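Local coordinates for protein N5-Carboxyaminoimidazole ribonucleotide synthetase (PDB 3ORQ) that catalyses the ATP-dependent carboxylation of 5-aminoimidazole ribonucleotide with bicarbonate to N5-carboxyaminoimidazole ribonucleotide in purine biosynthesis, using an ATP-grasp fold, at residues T198-N203 with T208-Q213; I251-V256 with F291-L296; S44-C49 with G342-K347; G16-G21 with N68-K73; I231-E236 with F258-N263. All blocks are in the same frame, centred on the assembly; numbering follows the deposited sequence.

Interactions 1 and 2 are buried and adjoin: the first is strand pairing between 191-201 and 207-218, the second a single N-H to imidazole bond from strand 252-261, which lies beside 191-201, and hydroxyls of Thr200 and Thr253 bond from one contact to the other. Interaction 5 uses the far end of strand 252-261, partly buried, where isoleucines meet and a neighbouring phenylalanine lies against ADP. Interaction 4, about 38 Å from interaction 5 between centres, is a buried, apolar strand-helix contact in the N-terminal Rossmann-like part. Interaction 3 is a sparse surface contact of two loops, joined to interaction 4 through Cys49 and Gly20 and carrying a pyrophosphate-binding lysine.

Interaction 1. Residues T198-N203 with T208-Q213; sequences TVTRGN and TFFPLQ
Thr200 OG1 lies 3.8 Å from CE1 of the Phe210 ring across the hairpin, and two further hydroxyls, those of Thr253 and Thr293, grip it by hydrogen bonds. The backbone of the same threonine pairs with Thr208: Thr200 N donates to Thr208 O at 2.9 Å, and Thr200 O accepts from Thr208 N, also at 2.9 Å. Together they form the hydrogen-bonded pair of the antiparallel hairpin. The neighbouring pair, Val199 with Phe209, is non-hydrogen-bonded. Here the CA of Val199 leans on Thr208 O (3.4 Å) in a CA-H...O contact, and its CG2 touches CD2 of the Phe209 ring at 3.7 Å, the two side chains lying side by side and pointing the same way. CG2 gets there because it stands beside the backbone N, while CG1 is anti to that N (chi1 -177°). Next, Phe210 N donates to Thr198 O at 3.1 Å. The Phe210 ring lies on the threonine side of the hairpin and presents its edge to Thr198 O and Thr200 OG1. Beyond this the strands part, and a water spans the gap, accepting from Thr198 N at 2.7 Å and donating to Pro211 O at 2.6 Å. The other hydroxyls on this face are satisfied by neighbours: Thr198 by Thr255, Thr208 by Pro304 O. The hairpin thus lies in the large antiparallel sheet that includes strands of the ATP-grasp domain, with strand 252-261 next to 191-201, helix 290-298 against the Phe210 face and helix 234-245 against the Phe209 face.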
# COMPACT_ATOMS: atom_id res chain seq x y z
N THR A 198 11.06 15.78 3.63
CA THR A 198 11.37 14.57 2.87
C THR A 198 11.39 14.92 1.36
O THR A 198 10.54 15.68 0.90
CB THR A 198 10.40 13.49 3.25
OG1 THR A 198 10.64 13.15 4.63
CG2 THR A 198 10.55 12.26 2.32
N VAL A 199 12.37 14.40 0.63
CA VAL A 199 12.65 14.83 -0.73
C VAL A 199 12.95 13.62 -1.58
O VAL A 199 13.46 12.60 -1.09
CB VAL A 199 13.92 15.79 -0.78
CG1 VAL A 199 14.18 16.31 -2.19
CG2 VAL A 199 13.82 16.95 0.20
N THR A 200 12.67 13.72 -2.88
CA THR A 200 13.08 12.64 -3.77
C THR A 200 13.76 13.23 -4.97
O THR A 200 13.25 14.17 -5.58
CB THR A 200 11.89 11.73 -4.24
OG1 THR A 200 11.18 11.20 -3.11
CG2 THR A 200 12.46 10.53 -5.05
N ARG A 201 14.88 12.66 -5.34
CA ARG A 201 15.63 13.17 -6.50
C ARG A 201 15.77 12.03 -7.47
O ARG A 201 16.04 10.90 -7.05
CB ARG A 201 17.02 13.65 -6.08
CG ARG A 201 17.20 15.14 -6.28
CD ARG A 201 18.67 15.54 -6.11
NE ARG A 201 19.19 16.03 -7.36
CZ ARG A 201 20.13 15.46 -8.09
NH1 ARG A 201 20.72 14.33 -7.71
NH2 ARG A 201 20.47 16.04 -9.24
N GLY A 202 15.55 12.28 -8.74
CA GLY A 202 15.58 11.18 -9.70
C GLY A 202 16.38 11.54 -10.94
O GLY A 202 17.21 12.45 -10.94
N ASN A 203 16.11 10.81 -11.99
CA ASN A 203 16.74 10.98 -13.28
C ASN A 203 16.76 12.40 -13.81
O ASN A 203 15.83 13.17 -13.60
CB ASN A 203 15.99 10.11 -14.28
CG ASN A 203 16.88 9.19 -15.01
OD1 ASN A 203 18.11 9.35 -14.98
ND2 ASN A 203 16.30 8.18 -15.66
N THR A 208 11.43 16.39 -6.08
CA THR A 208 10.08 16.55 -5.54
C THR A 208 10.14 16.64 -4.03
O THR A 208 10.96 16.00 -3.40
CB THR A 208 9.19 15.35 -5.89
OG1 THR A 208 9.54 14.91 -7.20
CG2 THR A 208 7.68 15.73 -5.89
N PHE A 209 9.26 17.46 -3.46
CA PHE A 209 9.23 17.71 -2.04
C PHE A 209 7.88 17.29 -1.47
O PHE A 209 6.84 17.69 -1.99
CB PHE A 209 9.44 19.21 -1.76
CG PHE A 209 10.78 19.74 -2.15
CD1 PHE A 209 10.98 20.28 -3.42
CD2 PHE A 209 11.84 19.73 -1.24
CE1 PHE A 209 12.24 20.82 -3.78
CE2 PHE A 209 13.12 20.25 -1.60
CZ PHE A 209 13.30 20.80 -2.88
N PHE A 210 7.91 16.50 -0.41
CA PHE A 210 6.73 16.20 0.37
C PHE A 210 6.39 17.39 1.26
O PHE A 210 7.23 18.27 1.48
CB PHE A 210 7.00 14.92 1.23
CG PHE A 210 6.99 13.65 0.40
CD1 PHE A 210 8.08 13.34 -0.41
CD2 PHE A 210 5.86 12.82 0.37
CE1 PHE A 210 8.05 12.19 -1.23
CE2 PHE A 210 5.83 11.67 -0.47
CZ PHE A 210 6.91 11.36 -1.25
N PRO A 211 5.15 17.45 1.77
CA PRO A 211 4.78 18.50 2.74
C PRO A 211 5.72 18.52 3.96
O PRO A 211 6.09 17.47 4.48
CB PRO A 211 3.36 18.09 3.19
CG PRO A 211 2.95 16.84 2.30
CD PRO A 211 3.96 16.76 1.19
N LEU A 212 6.07 19.71 4.43
CA LEU A 212 6.86 19.88 5.65
C LEU A 212 6.18 19.19 6.80
O LEU A 212 4.97 19.27 6.96
CB LEU A 212 7.04 21.36 5.95
CG LEU A 212 8.13 21.69 6.96
CD1 LEU A 212 9.59 21.46 6.41
CD2 LEU A 212 7.90 23.14 7.53
N GLN A 213 6.95 18.48 7.60
CA GLN A 213 6.37 17.71 8.67
C GLN A 213 6.94 18.17 10.01
O GLN A 213 8.09 18.60 10.10
CB GLN A 213 6.54 16.18 8.43
CG GLN A 213 7.87 15.70 7.94
CD GLN A 213 7.85 15.03 6.56
OE1 GLN A 213 6.86 15.04 5.83
NE2 GLN A 213 8.98 14.47 6.20
O HOH W 1 8.56 16.88 3.77

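Interaction 2. Residues I251-V256 with F291-L296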
# COMPACT_ATOMS: atom_id res chain seq x y z
N ILE A 251 20.11 10.38 -4.97
CA ILE A 251 19.04 9.82 -5.80
C ILE A 251 18.11 9.02 -4.87
O ILE A 251 18.55 8.52 -3.83
CB ILE A 251 19.58 8.90 -6.91
CG1 ILE A 251 20.28 9.74 -8.01
CG2 ILE A 251 18.43 8.09 -7.53
CD1 ILE A 251 19.39 10.81 -8.63
N GLY A 252 16.82 8.96 -5.22
CA GLY A 252 15.78 8.38 -4.38
C GLY A 252 15.38 9.34 -3.24
O GLY A 252 15.64 10.54 -3.28
N THR A 253 14.77 8.80 -2.20
CA THR A 253 14.28 9.64 -1.12
C THR A 253 15.36 9.88 -0.07
O THR A 253 16.10 8.96 0.31
CB THR A 253 13.02 8.99 -0.51
OG1 THR A 253 11.99 9.08 -1.50
CG2 THR A 253 12.55 9.69 0.80
N PHE A 254 15.47 11.13 0.39
CA PHE A 254 16.31 11.44 1.57
C PHE A 254 15.54 12.44 2.42
O PHE A 254 14.56 13.01 1.97
CB PHE A 254 17.69 11.97 1.16
CG PHE A 254 17.65 13.24 0.38
CD1 PHE A 254 17.33 13.23 -0.98
CD2 PHE A 254 17.92 14.44 0.98
CE1 PHE A 254 17.26 14.42 -1.72
CE2 PHE A 254 17.86 15.65 0.24
CZ PHE A 254 17.53 15.63 -1.11
N THR A 255 15.95 12.60 3.67
CA THR A 255 15.23 13.48 4.57
C THR A 255 16.20 14.38 5.35
O THR A 255 17.19 13.93 5.88
CB THR A 255 14.38 12.67 5.59
OG1 THR A 255 13.51 11.78 4.90
CG2 THR A 255 13.56 13.60 6.52
N VAL A 256 15.88 15.67 5.42
CA VAL A 256 16.67 16.64 6.17
C VAL A 256 15.87 17.00 7.41
O VAL A 256 14.71 17.43 7.30
CB VAL A 256 16.93 17.91 5.33
CG1 VAL A 256 17.83 18.96 6.08
CG2 VAL A 256 17.53 17.56 4.00
N PHE A 291 7.97 6.00 -0.21
CA PHE A 291 8.47 4.73 -0.79
C PHE A 291 8.13 4.61 -2.28
O PHE A 291 8.97 4.12 -3.06
CB PHE A 291 7.95 3.50 0.01
CG PHE A 291 8.26 3.60 1.46
CD1 PHE A 291 9.57 3.37 1.91
CD2 PHE A 291 7.30 4.10 2.37
CE1 PHE A 291 9.89 3.51 3.26
CE2 PHE A 291 7.61 4.25 3.73
CZ PHE A 291 8.90 3.94 4.18
N ASP A 292 6.92 5.05 -2.69
CA ASP A 292 6.58 5.03 -4.10
C ASP A 292 7.60 5.86 -4.86
O ASP A 292 8.20 5.39 -5.82
CB ASP A 292 5.19 5.61 -4.37
CG ASP A 292 4.07 4.83 -3.67
OD1 ASP A 292 4.17 3.58 -3.48
OD2 ASP A 292 3.08 5.52 -3.28
N THR A 293 7.80 7.11 -4.45
CA THR A 293 8.76 7.95 -5.17
C THR A 293 10.21 7.38 -5.06
O THR A 293 11.00 7.54 -5.94
CB THR A 293 8.71 9.40 -4.68
OG1 THR A 293 8.93 9.44 -3.27
CG2 THR A 293 7.35 10.02 -4.97
N HIS A 294 10.52 6.68 -3.99
CA HIS A 294 11.86 6.11 -3.90
C HIS A 294 12.08 5.13 -5.03
O HIS A 294 13.13 5.16 -5.70
CB HIS A 294 12.08 5.41 -2.55
CG HIS A 294 13.50 4.99 -2.33
ND1 HIS A 294 14.47 5.87 -1.91
CD2 HIS A 294 14.12 3.80 -2.47
CE1 HIS A 294 15.62 5.24 -1.77
NE2 HIS A 294 15.45 3.99 -2.13
N ILE A 295 11.10 4.26 -5.27
CA ILE A 295 11.19 3.25 -6.34
C ILE A 295 11.18 3.91 -7.72
O ILE A 295 11.91 3.49 -8.64
CB ILE A 295 9.99 2.28 -6.27
CG1 ILE A 295 9.93 1.62 -4.89
CG2 ILE A 295 10.09 1.22 -7.42
CD1 ILE A 295 11.29 0.96 -4.41
N LEU A 296 10.33 4.92 -7.87
CA LEU A 296 10.26 5.63 -9.15
C LEU A 296 11.64 6.19 -9.49
O LEU A 296 12.12 6.02 -10.61
CB LEU A 296 9.21 6.77 -9.09
CG LEU A 296 7.73 6.37 -9.18
CD1 LEU A 296 6.91 7.62 -8.96
CD2 LEU A 296 7.38 5.67 -10.55
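A helix laid against the start of a sheet strand makes this contact: helix 290-298 meets strand 252-261 of the large antiparallel sheet that includes strands of the ATP-grasp domain, their local axes 6.4 Å apart at closest approach and 131° apart in direction. One bond dominates. Thr253 N donates to His294 ND1 at 3.0 Å and almost straight, 174° at the hydrogen, with the donor somewhat tilted from the imidazole plane. As the acceptor of this N-H, ND1 uses its lone pair, which points to the proton being on NE2; that nitrogen, at the far side of the ring, is bonded to the hydroxyl of Thr78. The ring is therefore gripped at both nitrogens, which fixes its rotation. Its first torsion sets the reach, CG lying anti to the backbone N (chi1 -171°) so that the imidazole swings out to the strand. Gly252, with positive phi and no side chain, brings its CA to 3.8 Å from ND1. Beside the histidine, Thr253 OG1 and Thr293 OG1 stand 3.6 Å apart, and Thr253 OG1 also bonds to Gln290 O. All four touching residues are buried. Strand 191-201 flanks the strand through Thr200 and its neighbours, while helix 22-33 packs against helix 290-298, with Met27 on His294 and Lys33 in a salt bridge with Asp292.

Interaction 3. Residues S44-C49 with G342-K347; sequences SEDCPC and GKSERK. With POP (pyrophosphate 2-), chain E.
Pro48 and Lys343 meet through carbon alone, the ring atom CG of Pro48 lying 3.9 Å from CG of Lys343 and 4.0 Å from its CE. The proline ring crosses the aliphatic chain at a slant, and the lysine runs extended past CG to a bound pyrophosphate. There Lys343 NZ donates to O5 at 3.0 Å, and the same ammonium is also bonded to Gln22 and to Lys351 O, so three acceptors hold it. Arg350 NE gives the pyrophosphate a second positively charged partner. Toward solvent the contact thins out: Ser344 OG is 3.8 Å from Asp46 CG, a loose approach of two exposed side chains. Asp46 belongs to a type I turn, Ser44 to Cys47, that leads into Pro48 and is closed by Cys47 N to Ser44 O at 3.1 Å; in addition Asp46 N donates to Ser44 OG, an ST turn. On the facing loop, Gly342 takes backbone angles suited to glycine. A preATP-grasp loop thus meets a C-terminal-domain loop at the pyrophosphate pocket of Tyr157, Lys343 and Arg350; the first follows strand 37-42, the second links strands 338-340 and 351-358, and Cys49 packs on helix 22-33.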
# COMPACT_ATOMS: atom_id res chain seq x y z
N SER A 44 19.55 -10.93 9.53
CA SER A 44 18.58 -11.58 10.40
C SER A 44 17.46 -12.28 9.60
O SER A 44 16.79 -11.66 8.73
CB SER A 44 18.00 -10.58 11.39
OG SER A 44 16.89 -11.15 12.03
N GLU A 45 17.26 -13.56 9.90
CA GLU A 45 16.25 -14.34 9.21
C GLU A 45 14.83 -13.97 9.64
O GLU A 45 13.85 -14.39 9.00
CB GLU A 45 16.48 -15.84 9.44
CG GLU A 45 16.00 -16.34 10.79
CD GLU A 45 16.38 -17.79 11.05
OE1 GLU A 45 16.89 -18.45 10.10
OE2 GLU A 45 16.16 -18.27 12.19
N ASP A 46 14.72 -13.18 10.71
CA ASP A 46 13.42 -12.65 11.16
C ASP A 46 13.17 -11.23 10.67
O ASP A 46 12.20 -10.61 11.06
CB ASP A 46 13.30 -12.70 12.70
CG ASP A 46 13.39 -14.14 13.27
OD1 ASP A 46 12.70 -15.06 12.73
OD2 ASP A 46 14.17 -14.34 14.25
N CYS A 47 14.03 -10.71 9.80
CA CYS A 47 13.82 -9.36 9.31
C CYS A 47 12.42 -9.23 8.72
O CYS A 47 11.99 -10.09 7.97
CB CYS A 47 14.89 -8.94 8.30
SG CYS A 47 14.83 -9.75 6.67
N PRO A 48 11.73 -8.11 9.03
CA PRO A 48 10.39 -7.76 8.55
C PRO A 48 10.21 -7.82 7.02
O PRO A 48 9.09 -8.00 6.57
CB PRO A 48 10.21 -6.30 9.02
CG PRO A 48 11.23 -6.11 10.16
CD PRO A 48 12.35 -7.07 9.88
N CYS A 49 11.27 -7.65 6.24
CA CYS A 49 11.13 -7.54 4.78
C CYS A 49 11.18 -8.93 4.12
O CYS A 49 10.89 -9.08 2.93
CB CYS A 49 12.25 -6.64 4.22
SG CYS A 49 12.19 -6.23 2.42
N GLY A 342 5.97 -6.54 12.20
CA GLY A 342 6.09 -8.00 12.23
C GLY A 342 7.40 -8.49 12.89
O GLY A 342 7.77 -9.66 12.71
N LYS A 343 8.08 -7.62 13.64
CA LYS A 343 9.30 -8.03 14.34
C LYS A 343 8.95 -9.06 15.45
O LYS A 343 7.95 -8.90 16.18
CB LYS A 343 9.97 -6.83 14.91
CG LYS A 343 10.26 -5.77 13.88
CD LYS A 343 10.93 -4.56 14.46
CE LYS A 343 11.26 -3.61 13.33
NZ LYS A 343 12.07 -2.45 13.77
N SER A 344 9.71 -10.14 15.57
CA SER A 344 9.30 -11.20 16.54
C SER A 344 9.68 -10.93 18.00
O SER A 344 9.06 -11.46 18.87
CB SER A 344 9.78 -12.60 16.12
OG SER A 344 11.18 -12.63 16.03
N GLU A 345 10.67 -10.08 18.24
CA GLU A 345 11.09 -9.79 19.62
C GLU A 345 10.70 -8.40 20.09
O GLU A 345 11.33 -7.40 19.70
CB GLU A 345 12.59 -9.98 19.78
CG GLU A 345 12.98 -10.25 21.24
CD GLU A 345 14.50 -10.21 21.51
OE1 GLU A 345 15.27 -9.80 20.61
OE2 GLU A 345 14.92 -10.55 22.65
N ARG A 346 9.66 -8.32 20.91
CA ARG A 346 9.25 -7.03 21.44
C ARG A 346 10.20 -6.47 22.54
O ARG A 346 10.48 -7.16 23.53
CB ARG A 346 7.80 -7.11 21.98
CG ARG A 346 7.31 -5.76 22.50
CD ARG A 346 5.91 -5.79 23.06
NE ARG A 346 4.96 -6.33 22.13
CZ ARG A 346 3.65 -6.48 22.40
NH1 ARG A 346 3.13 -6.10 23.57
NH2 ARG A 346 2.88 -7.02 21.47
N LYS A 347 10.68 -5.23 22.38
CA LYS A 347 11.43 -4.54 23.43
C LYS A 347 10.85 -3.15 23.60
O LYS A 347 10.31 -2.57 22.65
CB LYS A 347 12.92 -4.42 23.12
CG LYS A 347 13.57 -5.62 22.53
CD LYS A 347 15.08 -5.44 22.39
CE LYS A 347 15.69 -6.51 21.44
NZ LYS A 347 17.20 -6.58 21.45
P1 POP E . 17.09 -2.04 17.22
O1 POP E . 18.59 -2.15 17.45
O2 POP E . 16.28 -2.61 18.37
O3 POP E . 16.69 -0.60 17.00
O POP E . 16.89 -2.93 15.89
P2 POP E . 15.72 -2.63 14.83
O4 POP E . 16.14 -1.46 13.96
O5 POP E . 14.45 -2.37 15.57
O6 POP E . 15.56 -3.88 14.00

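Interaction 4. Residues G16-G21 with N68-K73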
# COMPACT_ATOMS: atom_id res chain seq x y z
N GLY A 16 17.42 -4.70 -5.80
CA GLY A 16 18.12 -5.20 -4.62
C GLY A 16 18.05 -4.21 -3.48
O GLY A 16 18.18 -3.00 -3.70
N ILE A 17 17.80 -4.71 -2.26
CA ILE A 17 17.73 -3.87 -1.07
C ILE A 17 18.68 -4.37 -0.01
O ILE A 17 18.58 -5.50 0.47
CB ILE A 17 16.30 -3.83 -0.42
CG1 ILE A 17 15.25 -3.28 -1.39
CG2 ILE A 17 16.30 -2.92 0.80
CD1 ILE A 17 13.80 -3.32 -0.74
N ILE A 18 19.60 -3.51 0.38
CA ILE A 18 20.48 -3.85 1.48
C ILE A 18 19.83 -3.37 2.77
O ILE A 18 19.71 -2.15 3.00
CB ILE A 18 21.84 -3.16 1.29
CG1 ILE A 18 22.39 -3.51 -0.10
CG2 ILE A 18 22.79 -3.58 2.43
CD1 ILE A 18 23.67 -2.71 -0.50
N GLY A 19 19.41 -4.33 3.61
CA GLY A 19 18.69 -4.00 4.86
C GLY A 19 17.23 -4.43 4.77
O GLY A 19 16.51 -4.04 3.84
N GLY A 20 16.77 -5.22 5.73
CA GLY A 20 15.42 -5.76 5.70
C GLY A 20 14.57 -5.32 6.85
O GLY A 20 13.67 -6.03 7.28
N GLY A 21 14.83 -4.13 7.38
CA GLY A 21 14.05 -3.60 8.47
C GLY A 21 12.73 -3.14 7.88
O GLY A 21 12.39 -3.49 6.74
N ASN A 68 28.02 -9.08 -3.50
CA ASN A 68 28.17 -9.37 -4.91
C ASN A 68 27.10 -10.28 -5.53
O ASN A 68 26.65 -10.03 -6.65
CB ASN A 68 29.56 -9.86 -5.23
CG ASN A 68 30.46 -8.72 -5.62
OD1 ASN A 68 30.52 -8.34 -6.81
ND2 ASN A 68 31.15 -8.12 -4.62
N GLN A 69 26.70 -11.32 -4.79
CA GLN A 69 25.56 -12.11 -5.18
C GLN A 69 24.29 -11.25 -5.32
O GLN A 69 23.52 -11.43 -6.25
CB GLN A 69 25.34 -13.27 -4.20
CG GLN A 69 26.26 -14.48 -4.50
CD GLN A 69 26.07 -15.02 -5.94
OE1 GLN A 69 26.87 -14.75 -6.84
NE2 GLN A 69 24.98 -15.77 -6.15
N LEU A 70 24.10 -10.31 -4.41
CA LEU A 70 23.00 -9.38 -4.54
C LEU A 70 23.08 -8.62 -5.86
O LEU A 70 22.09 -8.53 -6.60
CB LEU A 70 22.95 -8.42 -3.36
CG LEU A 70 21.78 -7.43 -3.44
CD1 LEU A 70 20.45 -8.17 -3.28
CD2 LEU A 70 21.93 -6.44 -2.35
N GLY A 71 24.26 -8.10 -6.19
CA GLY A 71 24.45 -7.38 -7.44
C GLY A 71 24.26 -8.24 -8.67
O GLY A 71 23.76 -7.75 -9.68
N GLN A 72 24.67 -9.51 -8.61
CA GLN A 72 24.48 -10.43 -9.73
C GLN A 72 22.98 -10.67 -10.02
O GLN A 72 22.62 -10.97 -11.15
CB GLN A 72 25.16 -11.78 -9.47
CG GLN A 72 26.68 -11.79 -9.73
CD GLN A 72 27.02 -11.67 -11.22
OE1 GLN A 72 26.60 -12.50 -12.03
NE2 GLN A 72 27.79 -10.63 -11.58
N LYS A 73 22.13 -10.55 -9.00
CA LYS A 73 20.71 -10.85 -9.18
C LYS A 73 19.85 -9.66 -9.57
O LYS A 73 18.69 -9.83 -9.94
CB LYS A 73 20.16 -11.45 -7.88
CG LYS A 73 20.79 -12.77 -7.50
CD LYS A 73 20.38 -13.22 -6.10
CE LYS A 73 21.17 -14.43 -5.67
NZ LYS A 73 20.87 -15.56 -6.57
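Leu70 carries the helix side of this contact, reaching from helix 64-73 down to strand 14-18 with its two methyl groups divided between neighbours. CD2 touches Ile18 CG1 at 3.7 Å, the closest approach here, and CD1 sits 4.0 Å from the CA of Gly16. The leucine is directed there by its first torsion: with CG opposite the backbone N (chi1 -179°), the branch extends straight off the helix toward the sheet. Ile18 answers with CG1, which stands beside its own backbone N and meets the leucine at a slant. At Gly16 the backbone is bare, and the CD1 methyl settles on its CA. Ile17, pointing away from the helix, contributes only its backbone and turns its side chain to helix 22-33 on the far face of the sheet.

Gln69 and Gln72 make the exposed side of the helix segment. Asn68 and Lys73 are partly exposed and have partners outside the contact: Asn68 is bonded to Tyr96 and Glu64 O, and Lys73 forms a salt bridge with Glu55. The axes are 8.9 Å apart and run nearly antiparallel at 157°, as expected where a helix returns between parallel strands of a Rossmann-like sheet. Beyond Ile18 the chain enters a glycine-rich turn, Gly19 to Gly21, that leads into helix 22-33. Between the two segments the chemistry is wholly apolar, so the helix is fitted to the strand by shape and by exclusion of water, while the polar ends of Asn68 and Lys73 are engaged elsewhere.

Interaction 5. Residues I231-E236 with F258-N263; sequences IDKTAE and FFIDSN. With ADP (adenosine-5'-diphosphate), chain D.
Apolar contact comes first: Ile231 and Ile260 reach toward each other tip to tip, their CD1 methyls 3.6 Å apart. Ile231 is stretched out to do this, with CG1 anti to the backbone N (chi1 170°) and CD1 extended beyond it. Lys233 adds a looser touch, its CG 4.5 Å from Ile260 CG2. The charged interaction stays within the first segment: Lys233 NZ bonds to Glu236 OE1 at 2.9 Å, a salt bridge that meets the carboxylate on its syn side, 23° out of plane. NZ also donates to Asn264 O, in the turn after the strand, so the lysine ties the start of helix 234-245 to that turn. Ligand contact lies with the preceding residue on the strand, Phe259. It sends its ring to the adenine of ADP, CZ coming within 3.6 Å of N7, while CE1 approaches the ribose carbons. Glu194 and Asn269 touch the same phenylalanine, and Glu194 bonds to ADP. Ile260 thus faces the loop before helix 234-245, while Phe259 on the other side of the strand lines the ADP pocket of the ATP-grasp domain.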
# COMPACT_ATOMS: atom_id res chain seq x y z
N ILE A 231 4.16 25.41 11.64
CA ILE A 231 5.02 26.57 11.51
C ILE A 231 5.54 26.67 10.06
O ILE A 231 5.97 25.69 9.46
CB ILE A 231 6.16 26.49 12.53
CG1 ILE A 231 7.21 27.55 12.27
CG2 ILE A 231 6.79 25.11 12.55
CD1 ILE A 231 8.23 27.60 13.38
N ASP A 232 5.47 27.87 9.49
CA ASP A 232 5.78 28.05 8.08
C ASP A 232 7.28 28.16 7.85
O ASP A 232 7.86 29.23 8.04
CB ASP A 232 5.07 29.29 7.55
CG ASP A 232 5.30 29.51 6.06
OD1 ASP A 232 5.45 28.51 5.31
OD2 ASP A 232 5.32 30.70 5.66
N LYS A 233 7.90 27.07 7.44
CA LYS A 233 9.34 27.06 7.16
C LYS A 233 9.67 26.38 5.83
O LYS A 233 10.85 26.21 5.49
CB LYS A 233 10.11 26.39 8.32
CG LYS A 233 10.32 27.25 9.58
CD LYS A 233 11.14 28.51 9.23
CE LYS A 233 11.47 29.32 10.48
NZ LYS A 233 12.34 30.49 10.15
N THR A 234 8.64 26.00 5.07
CA THR A 234 8.82 25.27 3.80
C THR A 234 9.86 25.94 2.89
O THR A 234 10.86 25.31 2.50
CB THR A 234 7.49 25.13 3.05
OG1 THR A 234 6.59 24.35 3.84
CG2 THR A 234 7.65 24.47 1.71
N ALA A 235 9.62 27.21 2.57
CA ALA A 235 10.50 27.92 1.67
C ALA A 235 11.95 27.95 2.18
O ALA A 235 12.89 27.70 1.41
CB ALA A 235 9.94 29.36 1.39
N GLU A 236 12.15 28.26 3.46
CA GLU A 236 13.52 28.32 3.99
C GLU A 236 14.16 26.90 4.03
O GLU A 236 15.35 26.70 3.72
CB GLU A 236 13.55 29.01 5.35
CG GLU A 236 14.96 29.28 5.88
CD GLU A 236 14.98 30.01 7.23
OE1 GLU A 236 13.91 30.37 7.76
OE2 GLU A 236 16.09 30.22 7.76
N PHE A 258 15.53 19.47 10.78
CA PHE A 258 15.87 20.85 11.15
C PHE A 258 15.46 21.18 12.58
O PHE A 258 14.48 20.65 13.09
CB PHE A 258 15.17 21.89 10.27
CG PHE A 258 15.41 21.75 8.80
CD1 PHE A 258 14.72 20.80 8.05
CD2 PHE A 258 16.27 22.62 8.14
CE1 PHE A 258 14.92 20.69 6.67
CE2 PHE A 258 16.49 22.53 6.79
CZ PHE A 258 15.80 21.56 6.04
N PHE A 259 16.18 22.12 13.19
CA PHE A 259 15.78 22.72 14.44
C PHE A 259 15.25 24.14 14.20
O PHE A 259 15.79 24.89 13.38
CB PHE A 259 16.96 22.80 15.42
CG PHE A 259 17.53 21.47 15.81
CD1 PHE A 259 16.72 20.33 15.85
CD2 PHE A 259 18.87 21.36 16.15
CE1 PHE A 259 17.24 19.08 16.22
CE2 PHE A 259 19.41 20.11 16.53
CZ PHE A 259 18.58 18.97 16.58
N ILE A 260 14.20 24.51 14.90
CA ILE A 260 13.90 25.93 14.98
C ILE A 260 14.05 26.49 16.43
O ILE A 260 13.47 25.95 17.38
CB ILE A 260 12.57 26.30 14.30
CG1 ILE A 260 11.53 26.67 15.34
CG2 ILE A 260 12.07 25.24 13.21
CD1 ILE A 260 11.22 28.13 15.31
N ASP A 261 14.86 27.54 16.57
CA ASP A 261 15.12 28.31 17.83
C ASP A 261 13.93 28.70 18.68
O ASP A 261 12.81 28.74 18.20
CB ASP A 261 15.80 29.66 17.49
CG ASP A 261 17.26 29.63 17.73
OD1 ASP A 261 17.78 28.53 18.02
OD2 ASP A 261 17.89 30.70 17.66
N SER A 262 14.22 29.11 19.91
CA SER A 262 13.29 29.93 20.69
C SER A 262 13.01 31.26 19.96
O SER A 262 11.97 31.88 20.15
CB SER A 262 13.86 30.21 22.08
OG SER A 262 15.14 30.82 21.97
N ASN A 263 13.95 31.64 19.09
CA ASN A 263 13.85 32.86 18.29
C ASN A 263 13.50 32.67 16.82
O ASN A 263 13.78 33.53 15.98
CB ASN A 263 15.14 33.66 18.42
CG ASN A 263 15.07 34.66 19.55
OD1 ASN A 263 14.74 35.83 19.33
ND2 ASN A 263 15.33 34.21 20.77
PB ADP D . 19.73 10.77 16.42
O1B ADP D . 20.60 10.80 15.19
O2B ADP D . 18.24 10.90 16.25
O3B ADP D . 20.12 9.65 17.34
PA ADP D . 19.92 13.58 16.83
O1A ADP D . 21.28 14.22 16.70
O2A ADP D . 18.98 13.64 15.66
O3A ADP D . 20.13 12.05 17.31
O5' ADP D . 19.14 14.17 18.10
C5' ADP D . 17.97 13.55 18.60
C4' ADP D . 17.15 14.60 19.34
O4' ADP D . 17.92 15.18 20.43
C3' ADP D . 16.73 15.77 18.45
O3' ADP D . 15.50 15.55 17.74
C2' ADP D . 16.59 16.90 19.45
O2' ADP D . 15.27 16.95 19.97
C1' ADP D . 17.59 16.58 20.55
N9 ADP D . 18.79 17.37 20.20
C8 ADP D . 19.84 16.92 19.48
N7 ADP D . 20.76 17.89 19.29
C5 ADP D . 20.28 18.99 19.92
C6 ADP D . 20.77 20.38 20.12
N6 ADP D . 21.97 20.75 19.59
N1 ADP D . 19.98 21.22 20.82
C2 ADP D . 18.78 20.84 21.33
N3 ADP D . 18.27 19.60 21.19
C4 ADP D . 18.98 18.65 20.50